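Local structure of MJ fibrillarin homologue (Methanocaldococcus jannaschii, 1FBN) at residues N155-L160 with E198-G203. The protein probably methylates ribose 2'-hydroxyls in rRNA and tRNA, using S-adenosyl-L-methionine and a guide RNA within box C/D ribonucleoprotein particles. Sequence-based numbering, arbitrary orientation.
Sequences NQAEIL and EILEAG
L200 holds CG anti to its carbonyl carbon, beside the backbone N (chi1 -68°). CD1 extends the chain anti to CA, and CD2 is the side branch that faces A157 and L160. In L160 the CG lies anti to the backbone N (chi1 -179°), and CD2 continues the chain anti to CA, which makes it the methyl that reaches L200. The two leucine side chains cross at about a right angle and make an apolar contact by one methyl each, CD2 of L160 to CD2 of L200 at 3.9 Å. The methyl of A157 points at the other helix and meets two apolar branches there. Its CB is 3.9 Å from CG2 of I199 and 4.0 Å from CD2 of L200. I199 is exposed, while A157, L160 and L200 are buried.

The segments belong to helices 156-167 and 189-203, neighbours on one face of the seven-stranded mixed sheet of the Rossmann-like methyltransferase fold. Here they run nearly parallel, 20° apart, with axes 9.6 Å from each other. The CA atoms of A157 and L200 are the nearest across the two segments, 6.4 Å apart. Toward the sheet, L160 and L200 both rest on I176 of strand 172-179. L160 also touches I147 of strand 144-149 and F205 of strand 205-212. The L160 side chain lies about 8 Å from that of V151, a predicted S-adenosyl-L-methionine-binding residue.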
# COMPACT_ATOMS: atom_id res chain seq x y z
N ASN A 155 -16.71 -7.53 1.85
CA ASN A 155 -16.19 -8.43 0.82
C ASN A 155 -14.75 -8.12 0.38
O ASN A 155 -14.30 -8.62 -0.66
CB ASN A 155 -17.12 -8.43 -0.40
CG ASN A 155 -17.18 -7.06 -1.10
OD1 ASN A 155 -16.84 -6.03 -0.52
ND2 ASN A 155 -17.63 -7.06 -2.35
N GLN A 156 -14.02 -7.33 1.17
CA GLN A 156 -12.65 -6.97 0.82
C GLN A 156 -11.73 -8.16 0.56
O GLN A 156 -10.91 -8.12 -0.36
CB GLN A 156 -12.05 -6.03 1.87
CG GLN A 156 -11.95 -6.61 3.26
CD GLN A 156 -11.55 -5.56 4.27
OE1 GLN A 156 -10.39 -5.16 4.34
NE2 GLN A 156 -12.52 -5.09 5.05
N ALA A 157 -11.89 -9.24 1.33
CA ALA A 157 -11.05 -10.42 1.14
C ALA A 157 -11.32 -11.10 -0.21
O ALA A 157 -10.38 -11.38 -0.95
CB ALA A 157 -11.24 -11.42 2.29
N GLU A 158 -12.59 -11.33 -0.53
CA GLU A 158 -12.93 -11.98 -1.80
C GLU A 158 -12.49 -11.10 -2.97
O GLU A 158 -12.15 -11.61 -4.04
CB GLU A 158 -14.42 -12.32 -1.91
CG GLU A 158 -15.34 -11.13 -2.16
CD GLU A 158 -16.68 -11.53 -2.76
OE1 GLU A 158 -16.77 -11.61 -4.01
OE2 GLU A 158 -17.64 -11.74 -1.99
N ILE A 159 -12.48 -9.78 -2.77
CA ILE A 159 -12.05 -8.86 -3.81
C ILE A 159 -10.56 -9.06 -4.10
O ILE A 159 -10.16 -9.07 -5.26
CB ILE A 159 -12.31 -7.36 -3.45
CG1 ILE A 159 -13.81 -7.04 -3.53
CG2 ILE A 159 -11.55 -6.44 -4.40
CD1 ILE A 159 -14.14 -5.62 -3.12
N LEU A 160 -9.76 -9.25 -3.05
CA LEU A 160 -8.32 -9.47 -3.22
C LEU A 160 -8.10 -10.78 -3.96
O LEU A 160 -7.26 -10.86 -4.85
CB LEU A 160 -7.60 -9.52 -1.87
CG LEU A 160 -6.07 -9.71 -1.90
CD1 LEU A 160 -5.39 -8.48 -2.49
CD2 LEU A 160 -5.54 -9.98 -0.51
N GLU A 198 -8.25 -16.99 7.48
CA GLU A 198 -8.68 -18.29 6.95
C GLU A 198 -9.25 -18.15 5.54
O GLU A 198 -8.98 -18.98 4.68
CB GLU A 198 -9.72 -18.93 7.88
CG GLU A 198 -9.19 -19.27 9.26
CD GLU A 198 -10.27 -19.76 10.22
OE1 GLU A 198 -11.44 -19.31 10.12
OE2 GLU A 198 -9.94 -20.58 11.10
N ILE A 199 -10.05 -17.11 5.32
CA ILE A 199 -10.65 -16.86 4.01
C ILE A 199 -9.56 -16.64 2.96
O ILE A 199 -9.62 -17.19 1.86
CB ILE A 199 -11.61 -15.64 4.03
CG1 ILE A 199 -12.87 -15.98 4.83
CG2 ILE A 199 -11.97 -15.21 2.61
CD1 ILE A 199 -13.85 -14.84 4.96
N LEU A 200 -8.56 -15.83 3.32
CA LEU A 200 -7.45 -15.54 2.41
C LEU A 200 -6.64 -16.80 2.10
O LEU A 200 -6.28 -17.04 0.95
CB LEU A 200 -6.53 -14.47 3.00
CG LEU A 200 -7.13 -13.06 3.10
CD1 LEU A 200 -6.17 -12.14 3.82
CD2 LEU A 200 -7.46 -12.53 1.71
N GLU A 201 -6.37 -17.61 3.13
CA GLU A 201 -5.61 -18.84 2.96
C GLU A 201 -6.38 -19.85 2.11
O GLU A 201 -5.80 -20.50 1.24
CB GLU A 201 -5.21 -19.44 4.31
CG GLU A 201 -4.24 -18.54 5.08
CD GLU A 201 -3.75 -19.15 6.39
OE1 GLU A 201 -4.59 -19.53 7.23
OE2 GLU A 201 -2.51 -19.20 6.58
N ALA A 202 -7.68 -19.93 2.33
CA ALA A 202 -8.54 -20.83 1.57
C ALA A 202 -8.61 -20.34 0.12
O ALA A 202 -8.78 -21.14 -0.81
CB ALA A 202 -9.94 -20.86 2.18
N GLY A 203 -8.43 -19.03 -0.06
CA GLY A 203 -8.47 -18.43 -1.38
C GLY A 203 -7.22 -18.61 -2.22
O GLY A 203 -7.25 -18.38 -3.43